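Local coordinates for protein arsenate Reductase (Corynebacterium glutamicum, PDB 3T38) that probably reduces arsenate to arsenite in a thioredoxin-dependent reaction, using a low-molecular-weight tyrosine phosphatase fold joined to an N-terminal helical region, at residues 62-73 and 142-153; 96-105 and 131-142. All blocks are in the same frame, centred on the assembly; numbering follows the deposited sequence.

Contact 1: residues 62-73 and 142-153. With D1D ((4S,5S)-1,2-dithiane-4,5-diol), chain C.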
loop_
_atom_site.group_PDB
_atom_site.type_symbol
_atom_site.label_atom_id
_atom_site.label_comp_id
_atom_site.label_asym_id
_atom_site.label_seq_id
_atom_site.Cartn_x
_atom_site.Cartn_y
_atom_site.Cartn_z
ATOM N N PHE A 62 -2.736 12.712 0.794
ATOM C CA PHE A 62 -2.259 11.585 -0.024
ATOM C C PHE A 62 -3.272 11.069 -1.082
ATOM O O PHE A 62 -2.950 10.938 -2.253
ATOM C CB PHE A 62 -1.906 10.451 0.925
ATOM C CG PHE A 62 -1.148 9.355 0.310
ATOM C CD1 PHE A 62 -0.302 9.578 -0.769
ATOM C CD2 PHE A 62 -1.249 8.071 0.843
ATOM C CE1 PHE A 62 0.440 8.507 -1.296
ATOM C CE2 PHE A 62 -0.543 7.007 0.312
ATOM C CZ PHE A 62 0.312 7.233 -0.756
ATOM N N ALA A 63 -4.496 10.808 -0.690
ATOM C CA ALA A 63 -5.518 10.464 -1.677
ATOM C C ALA A 63 -5.699 11.514 -2.726
ATOM O O ALA A 63 -5.737 11.155 -3.892
ATOM C CB ALA A 63 -6.897 10.122 -1.004
ATOM N N LYS A 64 -5.860 12.778 -2.339
ATOM C CA LYS A 64 -6.059 13.881 -3.290
ATOM C C LYS A 64 -4.861 14.010 -4.261
ATOM O O LYS A 64 -5.035 14.219 -5.485
ATOM C CB LYS A 64 -6.279 15.213 -2.549
ATOM C CG LYS A 64 -7.674 15.317 -1.872
ATOM C CD LYS A 64 -8.011 16.696 -1.367
ATOM C CE LYS A 64 -9.477 16.728 -0.870
ATOM N NZ LYS A 64 -9.890 18.021 -0.198
ATOM N N ASP A 65 -3.636 13.823 -3.746
ATOM C CA ASP A 65 -2.510 13.879 -4.633
ATOM C C ASP A 65 -2.530 12.699 -5.568
ATOM O O ASP A 65 -2.244 12.841 -6.770
ATOM C CB ASP A 65 -1.136 13.996 -3.942
ATOM C CG ASP A 65 -0.000 14.345 -5.009
ATOM O OD1 ASP A 65 -0.328 14.964 -6.118
ATOM O OD2 ASP A 65 1.177 13.994 -4.792
ATOM N N ARG A 66 -2.894 11.532 -5.043
ATOM C CA ARG A 66 -2.975 10.303 -5.861
ATOM C C ARG A 66 -4.041 10.371 -6.975
ATOM O O ARG A 66 -3.780 10.036 -8.134
ATOM C CB ARG A 66 -3.195 9.083 -4.976
ATOM C CG ARG A 66 -1.932 8.626 -4.266
ATOM C CD ARG A 66 -2.270 7.508 -3.314
ATOM N NE ARG A 66 -2.458 6.289 -4.102
ATOM C CZ ARG A 66 -2.989 5.165 -3.641
ATOM N NH1 ARG A 66 -3.498 5.106 -2.409
ATOM N NH2 ARG A 66 -3.039 4.102 -4.440
ATOM N N LEU A 67 -5.209 10.869 -6.636
ATOM C CA LEU A 67 -6.253 11.054 -7.657
ATOM C C LEU A 67 -5.824 12.008 -8.745
ATOM O O LEU A 67 -6.081 11.747 -9.857
ATOM C CB LEU A 67 -7.571 11.504 -7.032
ATOM C CG LEU A 67 -8.258 10.411 -6.233
ATOM C CD1 LEU A 67 -9.300 11.026 -5.235
ATOM C CD2 LEU A 67 -8.933 9.417 -7.193
ATOM N N HIS A 68 -5.125 13.101 -8.392
ATOM C CA HIS A 68 -4.581 14.047 -9.387
ATOM C C HIS A 68 -3.549 13.349 -10.264
ATOM O O HIS A 68 -3.644 13.422 -11.472
ATOM C CB HIS A 68 -3.999 15.304 -8.736
ATOM C CG HIS A 68 -3.512 16.329 -9.731
ATOM N ND1 HIS A 68 -4.356 17.233 -10.351
ATOM C CD2 HIS A 68 -2.264 16.592 -10.209
ATOM C CE1 HIS A 68 -3.657 17.991 -11.182
ATOM N NE2 HIS A 68 -2.386 17.623 -11.115
ATOM N N ALA A 69 -2.588 12.640 -9.656
ATOM C CA ALA A 69 -1.672 11.826 -10.425
ATOM C C ALA A 69 -2.443 10.921 -11.409
ATOM O O ALA A 69 -2.135 10.926 -12.602
ATOM C CB ALA A 69 -0.758 11.004 -9.538
ATOM N N LEU A 70 -3.461 10.207 -10.955
ATOM C CA LEU A 70 -4.209 9.335 -11.864
ATOM C C LEU A 70 -4.936 10.078 -13.000
ATOM O O LEU A 70 -4.977 9.598 -14.126
ATOM C CB LEU A 70 -5.207 8.471 -11.084
ATOM C CG LEU A 70 -5.975 7.349 -11.814
ATOM C CD1 LEU A 70 -4.971 6.304 -12.400
ATOM C CD2 LEU A 70 -6.949 6.666 -10.865
ATOM N N ALA A 71 -5.511 11.231 -12.682
ATOM C CA ALA A 71 -6.126 12.126 -13.670
ATOM C C ALA A 71 -5.119 12.484 -14.769
ATOM O O ALA A 71 -5.444 12.513 -15.953
ATOM C CB ALA A 71 -6.600 13.395 -12.960
ATOM N N VAL A 72 -3.888 12.766 -14.346
ATOM C CA VAL A 72 -2.818 13.165 -15.270
ATOM C C VAL A 72 -2.411 11.950 -16.114
ATOM O O VAL A 72 -2.408 12.003 -17.329
ATOM C CB VAL A 72 -1.613 13.775 -14.508
ATOM C CG1 VAL A 72 -0.392 13.955 -15.437
ATOM C CG2 VAL A 72 -2.011 15.122 -13.912
ATOM N N ALA A 73 -2.106 10.845 -15.448
ATOM C CA ALA A 73 -1.738 9.603 -16.110
ATOM C C ALA A 73 -2.689 9.303 -17.259
ATOM O O ALA A 73 -2.270 8.836 -18.306
ATOM C CB ALA A 73 -1.722 8.448 -15.100
ATOM N N PHE A 142 5.511 13.927 4.327
ATOM C CA PHE A 142 5.314 12.760 5.220
ATOM C C PHE A 142 5.741 11.539 4.433
ATOM O O PHE A 142 5.681 11.566 3.199
ATOM C CB PHE A 142 3.839 12.622 5.682
ATOM C CG PHE A 142 2.854 12.547 4.549
ATOM C CD1 PHE A 142 2.381 13.701 3.940
ATOM C CD2 PHE A 142 2.403 11.320 4.080
ATOM C CE1 PHE A 142 1.482 13.638 2.845
ATOM C CE2 PHE A 142 1.486 11.235 3.029
ATOM C CZ PHE A 142 1.028 12.386 2.381
ATOM N N PRO A 143 6.205 10.478 5.117
ATOM C CA PRO A 143 6.602 9.285 4.319
ATOM C C PRO A 143 5.384 8.556 3.846
ATOM O O PRO A 143 4.384 8.520 4.564
ATOM C CB PRO A 143 7.346 8.407 5.334
ATOM C CG PRO A 143 7.632 9.360 6.537
ATOM C CD PRO A 143 6.467 10.302 6.545
ATOM N N LYS A 144 5.443 7.959 2.663
ATOM C CA LYS A 144 4.226 7.317 2.095
ATOM C C LYS A 144 4.716 6.214 1.192
ATOM O O LYS A 144 5.784 6.362 0.598
ATOM C CB LYS A 144 3.396 8.318 1.314
ATOM C CG LYS A 144 4.087 8.997 0.068
ATOM C CD LYS A 144 3.416 10.385 -0.310
ATOM C CE LYS A 144 4.051 11.584 0.496
ATOM N NZ LYS A 144 5.559 11.514 0.314
ATOM N N PRO A 145 3.924 5.138 1.031
ATOM C CA PRO A 145 4.422 4.108 0.111
ATOM C C PRO A 145 4.290 4.468 -1.347
ATOM O O PRO A 145 3.325 5.147 -1.774
ATOM C CB PRO A 145 3.498 2.912 0.372
ATOM C CG PRO A 145 2.108 3.549 0.728
ATOM C CD PRO A 145 2.495 4.943 1.405
ATOM N N LEU A 146 5.210 3.921 -2.138
ATOM C CA LEU A 146 5.069 3.924 -3.588
ATOM C C LEU A 146 3.732 3.357 -4.061
ATOM O O LEU A 146 3.308 2.303 -3.622
ATOM C CB LEU A 146 6.192 3.090 -4.198
ATOM C CG LEU A 146 6.317 3.184 -5.708
ATOM C CD1 LEU A 146 6.514 4.711 -6.171
ATOM C CD2 LEU A 146 7.516 2.228 -6.026
ATOM N N THR A 147 3.093 4.036 -4.977
ATOM C CA THR A 147 1.821 3.538 -5.537
ATOM C C THR A 147 1.917 3.710 -7.064
ATOM O O THR A 147 2.741 4.448 -7.575
ATOM C CB THR A 147 0.617 4.317 -5.011
ATOM O OG1 THR A 147 0.804 5.708 -5.294
ATOM C CG2 THR A 147 0.370 4.095 -3.448
ATOM N N ASP A 148 1.113 2.966 -7.781
ATOM C CA ASP A 148 1.227 2.883 -9.224
ATOM C C ASP A 148 0.738 4.162 -9.865
ATOM O O ASP A 148 1.330 4.607 -10.826
ATOM C CB ASP A 148 0.345 1.716 -9.747
ATOM C CG ASP A 148 0.594 1.404 -11.213
ATOM O OD1 ASP A 148 1.713 0.922 -11.522
ATOM O OD2 ASP A 148 -0.337 1.601 -12.011
ATOM N N ASP A 149 -0.333 4.772 -9.344
ATOM C CA ASP A 149 -0.875 5.967 -10.004
ATOM C C ASP A 149 0.234 7.028 -10.197
ATOM O O ASP A 149 0.330 7.628 -11.257
ATOM C CB ASP A 149 -2.041 6.576 -9.231
ATOM C CG ASP A 149 -1.865 6.465 -7.737
ATOM O OD1 ASP A 149 -0.706 6.569 -7.184
ATOM O OD2 ASP A 149 -2.878 6.149 -7.106
ATOM N N VAL A 150 1.081 7.243 -9.187
ATOM C CA VAL A 150 2.107 8.289 -9.292
ATOM C C VAL A 150 3.265 7.955 -10.219
ATOM O O VAL A 150 3.898 8.878 -10.732
ATOM C CB VAL A 150 2.602 8.833 -7.915
ATOM C CG1 VAL A 150 1.345 9.263 -7.092
ATOM C CG2 VAL A 150 3.426 7.790 -7.161
ATOM N N ILE A 151 3.504 6.662 -10.455
ATOM C CA ILE A 151 4.457 6.267 -11.424
ATOM C C ILE A 151 3.897 6.578 -12.792
ATOM O O ILE A 151 4.569 7.194 -13.611
ATOM C CB ILE A 151 4.841 4.780 -11.309
ATOM C CG1 ILE A 151 5.496 4.459 -9.934
ATOM C CG2 ILE A 151 5.830 4.408 -12.442
ATOM C CD1 ILE A 151 5.466 2.869 -9.611
ATOM N N ARG A 152 2.648 6.209 -13.032
ATOM C CA ARG A 152 2.000 6.427 -14.356
ATOM C C ARG A 152 1.942 7.907 -14.733
ATOM O O ARG A 152 2.044 8.295 -15.923
ATOM C CB ARG A 152 0.609 5.858 -14.360
ATOM C CG ARG A 152 0.540 4.330 -14.357
ATOM C CD ARG A 152 -0.893 3.844 -14.565
ATOM N NE ARG A 152 -1.049 2.389 -14.548
ATOM C CZ ARG A 152 -1.315 1.666 -15.630
ATOM N NH1 ARG A 152 -1.428 2.243 -16.834
ATOM N NH2 ARG A 152 -1.429 0.361 -15.522
ATOM N N ALA A 153 1.758 8.746 -13.714
ATOM C CA ALA A 153 1.623 10.174 -14.006
ATOM C C ALA A 153 3.015 10.735 -14.356
ATOM O O ALA A 153 3.082 11.744 -14.976
ATOM C CB ALA A 153 1.036 10.896 -12.772
HETATM S S1 D1D C . -6.011 -0.071 -3.927
HETATM C C1 D1D C . -7.542 -0.410 -4.857
HETATM C C2 D1D C . -7.695 0.643 -5.893
HETATM O O2 D1D C . -8.952 0.515 -6.425
HETATM C C3 D1D C . -7.847 1.974 -5.195
HETATM O O3 D1D C . -8.715 2.622 -5.998
HETATM C C4 D1D C . -6.630 2.852 -5.079
HETATM S S4 D1D C . -5.589 2.178 -3.742
#

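Contact 2: residues 96-105 and 131-142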
loop_
_atom_site.group_PDB
_atom_site.type_symbol
_atom_site.label_atom_id
_atom_site.label_comp_id
_atom_site.label_asym_id
_atom_site.label_seq_id
_atom_site.Cartn_x
_atom_site.Cartn_y
_atom_site.Cartn_z
ATOM N N GLN A 96 12.874 12.731 0.073
ATOM C CA GLN A 96 12.264 13.944 0.616
ATOM C C GLN A 96 13.141 15.161 0.381
ATOM O O GLN A 96 12.632 16.241 0.070
ATOM C CB GLN A 96 11.978 13.782 2.122
ATOM C CG GLN A 96 10.996 12.641 2.456
ATOM C CD GLN A 96 9.527 13.056 2.282
ATOM O OE1 GLN A 96 9.229 14.121 1.736
ATOM N NE2 GLN A 96 8.594 12.221 2.771
ATOM N N ILE A 97 14.441 14.979 0.552
ATOM C CA ILE A 97 15.439 15.965 0.225
ATOM C C ILE A 97 15.369 16.294 -1.245
ATOM O O ILE A 97 15.307 17.490 -1.598
ATOM C CB ILE A 97 16.880 15.450 0.527
ATOM C CG1 ILE A 97 17.010 15.122 2.011
ATOM C CG2 ILE A 97 17.941 16.498 0.030
ATOM C CD1 ILE A 97 18.308 14.335 2.349
ATOM N N ALA A 98 15.379 15.264 -2.102
ATOM C CA ALA A 98 15.418 15.507 -3.521
ATOM C C ALA A 98 14.146 16.241 -3.940
ATOM O O ALA A 98 14.173 17.193 -4.730
ATOM C CB ALA A 98 15.555 14.221 -4.295
ATOM N N SER A 99 13.017 15.778 -3.415
ATOM C CA SER A 99 11.757 16.347 -3.807
ATOM C C SER A 99 11.647 17.813 -3.401
ATOM O O SER A 99 11.115 18.635 -4.176
ATOM C CB SER A 99 10.584 15.540 -3.169
ATOM O OG SER A 99 9.338 16.220 -3.379
ATOM N N ALA A 100 12.096 18.136 -2.180
ATOM C CA ALA A 100 11.956 19.499 -1.669
ATOM C C ALA A 100 12.923 20.456 -2.363
ATOM O O ALA A 100 12.595 21.619 -2.561
ATOM C CB ALA A 100 12.093 19.558 -0.096
ATOM N N LEU A 101 14.088 19.957 -2.772
ATOM C CA LEU A 101 15.082 20.800 -3.449
ATOM C C LEU A 101 14.502 21.114 -4.842
ATOM O O LEU A 101 14.447 22.272 -5.273
ATOM C CB LEU A 101 16.482 20.129 -3.447
ATOM C CG LEU A 101 17.285 20.116 -2.102
ATOM C CD1 LEU A 101 18.634 19.309 -2.075
ATOM C CD2 LEU A 101 17.655 21.552 -1.694
ATOM N N LEU A 102 13.973 20.118 -5.526
ATOM C CA LEU A 102 13.426 20.427 -6.869
ATOM C C LEU A 102 12.244 21.395 -6.810
ATOM O O LEU A 102 12.172 22.323 -7.604
ATOM C CB LEU A 102 13.124 19.128 -7.691
ATOM C CG LEU A 102 12.553 19.267 -9.107
ATOM C CD1 LEU A 102 13.444 20.127 -9.997
ATOM C CD2 LEU A 102 12.331 17.898 -9.767
ATOM N N SER A 103 11.332 21.225 -5.867
ATOM C CA SER A 103 10.222 22.190 -5.743
ATOM C C SER A 103 10.719 23.578 -5.460
ATOM O O SER A 103 10.165 24.552 -5.954
ATOM C CB SER A 103 9.174 21.761 -4.678
ATOM O OG SER A 103 8.746 20.413 -4.952
ATOM N N HIS A 104 11.776 23.652 -4.655
ATOM C CA HIS A 104 12.382 24.903 -4.235
ATOM C C HIS A 104 13.017 25.664 -5.439
ATOM O O HIS A 104 12.819 26.884 -5.557
ATOM C CB HIS A 104 13.392 24.603 -3.130
ATOM C CG HIS A 104 14.369 25.697 -2.853
ATOM N ND1 HIS A 104 14.102 26.735 -1.982
ATOM C CD2 HIS A 104 15.653 25.868 -3.261
ATOM C CE1 HIS A 104 15.159 27.530 -1.909
ATOM N NE2 HIS A 104 16.119 27.018 -2.665
ATOM N N TYR A 105 13.735 24.967 -6.337
ATOM C CA TYR A 105 14.246 25.628 -7.577
ATOM C C TYR A 105 13.135 25.875 -8.553
ATOM O O TYR A 105 13.087 26.884 -9.132
ATOM C CB TYR A 105 15.393 24.821 -8.241
ATOM C CG TYR A 105 16.582 24.608 -7.290
ATOM C CD1 TYR A 105 17.186 25.671 -6.701
ATOM C CD2 TYR A 105 17.057 23.357 -6.986
ATOM C CE1 TYR A 105 18.234 25.521 -5.826
ATOM C CE2 TYR A 105 18.107 23.171 -6.052
ATOM C CZ TYR A 105 18.696 24.267 -5.493
ATOM O OH TYR A 105 19.774 24.196 -4.585
ATOM N N LEU A 131 17.204 21.306 6.092
ATOM C CA LEU A 131 16.469 21.966 5.002
ATOM C C LEU A 131 15.920 23.272 5.526
ATOM O O LEU A 131 16.091 24.310 4.913
ATOM C CB LEU A 131 15.346 21.082 4.464
ATOM C CG LEU A 131 15.819 19.867 3.660
ATOM C CD1 LEU A 131 14.632 19.121 3.145
ATOM C CD2 LEU A 131 16.802 20.284 2.497
ATOM N N SER A 132 15.284 23.204 6.692
ATOM C CA SER A 132 14.856 24.424 7.399
ATOM C C SER A 132 15.937 25.510 7.568
ATOM O O SER A 132 15.654 26.677 7.310
ATOM C CB SER A 132 14.266 24.068 8.752
ATOM O OG SER A 132 13.906 25.253 9.403
ATOM N N GLU A 133 17.157 25.121 7.952
ATOM C CA GLU A 133 18.273 26.059 8.230
ATOM C C GLU A 133 18.740 26.828 7.024
ATOM O O GLU A 133 19.484 27.786 7.167
ATOM C CB GLU A 133 19.520 25.325 8.691
ATOM C CG GLU A 133 19.427 24.606 9.994
ATOM C CD GLU A 133 20.804 24.149 10.465
ATOM O OE1 GLU A 133 20.921 22.984 10.928
ATOM O OE2 GLU A 133 21.761 24.963 10.359
ATOM N N ARG A 134 18.387 26.354 5.838
ATOM C CA ARG A 134 18.843 26.956 4.604
ATOM C C ARG A 134 17.632 27.362 3.789
ATOM O O ARG A 134 17.721 27.507 2.576
ATOM C CB ARG A 134 19.742 26.010 3.799
ATOM C CG ARG A 134 19.040 24.761 3.292
ATOM C CD ARG A 134 20.000 23.874 2.552
ATOM N NE ARG A 134 19.945 24.158 1.142
ATOM C CZ ARG A 134 20.853 23.775 0.256
ATOM N NH1 ARG A 134 21.925 23.078 0.668
ATOM N NH2 ARG A 134 20.687 24.117 -1.031
ATOM N N GLY A 135 16.514 27.545 4.477
ATOM C CA GLY A 135 15.320 28.115 3.894
ATOM C C GLY A 135 14.642 27.295 2.828
ATOM O O GLY A 135 14.147 27.856 1.847
ATOM N N VAL A 136 14.609 25.978 2.987
ATOM C CA VAL A 136 13.886 25.158 2.028
ATOM C C VAL A 136 12.638 24.606 2.710
ATOM O O VAL A 136 12.756 23.856 3.686
ATOM C CB VAL A 136 14.716 23.988 1.455
ATOM C CG1 VAL A 136 13.768 23.012 0.667
ATOM C CG2 VAL A 136 15.860 24.488 0.567
ATOM N N ASN A 137 11.468 24.972 2.171
ATOM C CA ASN A 137 10.182 24.502 2.648
ATOM C C ASN A 137 9.988 22.983 2.474
ATOM O O ASN A 137 10.254 22.408 1.388
ATOM C CB ASN A 137 9.047 25.272 1.990
ATOM C CG ASN A 137 9.315 26.797 1.906
ATOM O OD1 ASN A 137 9.906 27.424 2.815
ATOM N ND2 ASN A 137 8.846 27.402 0.807
ATOM N N ILE A 138 9.532 22.348 3.562
ATOM C CA ILE A 138 9.534 20.895 3.708
ATOM C C ILE A 138 8.418 20.488 4.680
ATOM O O ILE A 138 8.409 19.355 5.223
ATOM C CB ILE A 138 10.931 20.406 4.210
ATOM C CG1 ILE A 138 10.979 18.909 4.504
ATOM C CG2 ILE A 138 11.333 21.142 5.483
ATOM C CD1 ILE A 138 10.929 17.978 3.321
ATOM N N SER A 139 7.457 21.392 4.880
ATOM C CA SER A 139 6.589 21.285 6.049
ATOM C C SER A 139 5.476 20.222 6.003
ATOM O O SER A 139 5.371 19.400 6.935
ATOM C CB SER A 139 6.083 22.675 6.491
ATOM O OG SER A 139 7.188 23.575 6.624
ATOM N N ASP A 140 4.653 20.220 4.949
ATOM C CA ASP A 140 3.606 19.179 4.854
ATOM C C ASP A 140 4.054 17.850 4.218
ATOM O O ASP A 140 3.298 17.186 3.486
ATOM C CB ASP A 140 2.380 19.744 4.176
ATOM C CG ASP A 140 1.672 20.768 5.070
ATOM O OD1 ASP A 140 1.053 20.373 6.105
ATOM O OD2 ASP A 140 1.768 21.978 4.741
ATOM N N ALA A 141 5.303 17.486 4.467
ATOM C CA ALA A 141 5.870 16.294 3.850
ATOM C C ALA A 141 5.643 15.153 4.825
ATOM O O ALA A 141 5.546 15.385 6.036
ATOM C CB ALA A 141 7.323 16.504 3.569
ATOM N N PHE A 142 5.511 13.927 4.327
ATOM C CA PHE A 142 5.314 12.760 5.220
ATOM C C PHE A 142 5.741 11.539 4.433
ATOM O O PHE A 142 5.681 11.566 3.199
ATOM C CB PHE A 142 3.839 12.622 5.682
ATOM C CG PHE A 142 2.854 12.547 4.549
ATOM C CD1 PHE A 142 2.381 13.701 3.940
ATOM C CD2 PHE A 142 2.403 11.320 4.080
ATOM C CE1 PHE A 142 1.482 13.638 2.845
ATOM C CE2 PHE A 142 1.486 11.235 3.029
ATOM C CZ PHE A 142 1.028 12.386 2.381
HETATM O O HOH W 1 6.109 13.963 1.246
HETATM O O HOH W 2 10.758 23.202 -1.202
#

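Contact 1: residues 62-73 and 142-153
The CA atoms of L70 and D149, and of A73 and A153, are nearest each other where helices 62-73 and 148-153 run at 41° to each other with axes 7.6 Å apart at closest approach. Small residues permit this proximity: A69 CB packs against V150 CG1 and A153 CB, and the CB of A153 comes within 3.2 Å of A69 O. At the start of 62-73, the F62 ring is sandwiched. K144 CB lies over one face, 4.1 Å from the ring centroid in a CH-pi contact, and R66 CD covers the opposite face, while P145 O sits at the edge.

Between these apolar patches lies a buried salt bridge. R66 NE donates to the syn lone pair of D149 OD2 over 3.0 Å, with OD2 tilted 27° from the guanidinium plane, and T147 CG2 rests over one guanidinium face. A bend at chi3 (77°) turns the arginine head toward this carboxylate. T147 OG1 holds the other oxygen, D149 OD1, at 2.6 Å, and Y37 OH also bonds OD2, so both carboxylate oxygens are fixed. S41 OG binds R66 NH1, whereas R66 NH2 approaches S4 of the dithiane diol at 3.3 Å. The low-molecular-weight phosphatase fold and the N-terminal helices thus meet at the dithiane diol pocket.

Contact 2: residues 96-105 and 131-142
A100 packs against L131, V136 and I138 where helix 94-106 of the low-molecular-weight phosphatase fold is covered by the end of helix 125-133 and the chain that follows. That end is a Schellman motif: G135, at positive phi, is the C-prime residue, with V136 N bonded to L131 O and G135 N to S132 O. The turn brings V136 back onto the helix it faces.

Apolar contacts form the centre. A100 CB meets V136 CG1 and I138 CD1, both at 3.9 Å, with L131 CD1 slightly farther away. V136 divides its branches: with CG1 anti to the backbone N (chi1 169°), CG1 lies against A100 while CG2 reaches both L101 CD2 and H104.

Aromatic and charged groups extend the contact. V136 CG2 stands over the centre of the H104 ring, 3.8 Å from its centroid, in a CH-pi contact. Toward helix 190-211, L101 CD2 lies over one face of the R134 guanidinium, and Y105 OH is at its edge; D198 of that helix binds both R134 NH2 and Y105 OH.

Polar links bind the backbone. Water 2 donates to A100 O and N137 O, both at 2.8 Å. Q96 NE2, bonded also to N91 O, makes a weak bond to F142 O at 3.0 Å, while water 1 donates to Q96 OE1 and accepts from F142 N at 3.1 Å.

Overall arrangement
The two contacts illustrate how one continuous chain can tie separate helices together: segment 131-142 ends at F142, the first residue of 142-153, and the contact centres are 19 Å apart. F142 serves both, its ring edge meeting F62 and its carbonyl taking the weak Q96 bond. Direct packing completes the junction, with P143 N 3.8 Å from Q96 NE2. Only contact 1 reaches the ligand pocket, through R66; the F142 side chain is about 13 Å from the dithiane diol at the nearest atoms. Contact 1 also borders the second subunit, whose R36 forms a salt bridge with D148, whereas no other protein chain of the assembly touches contact 2, which lies wholly within the low-molecular-weight phosphatase part.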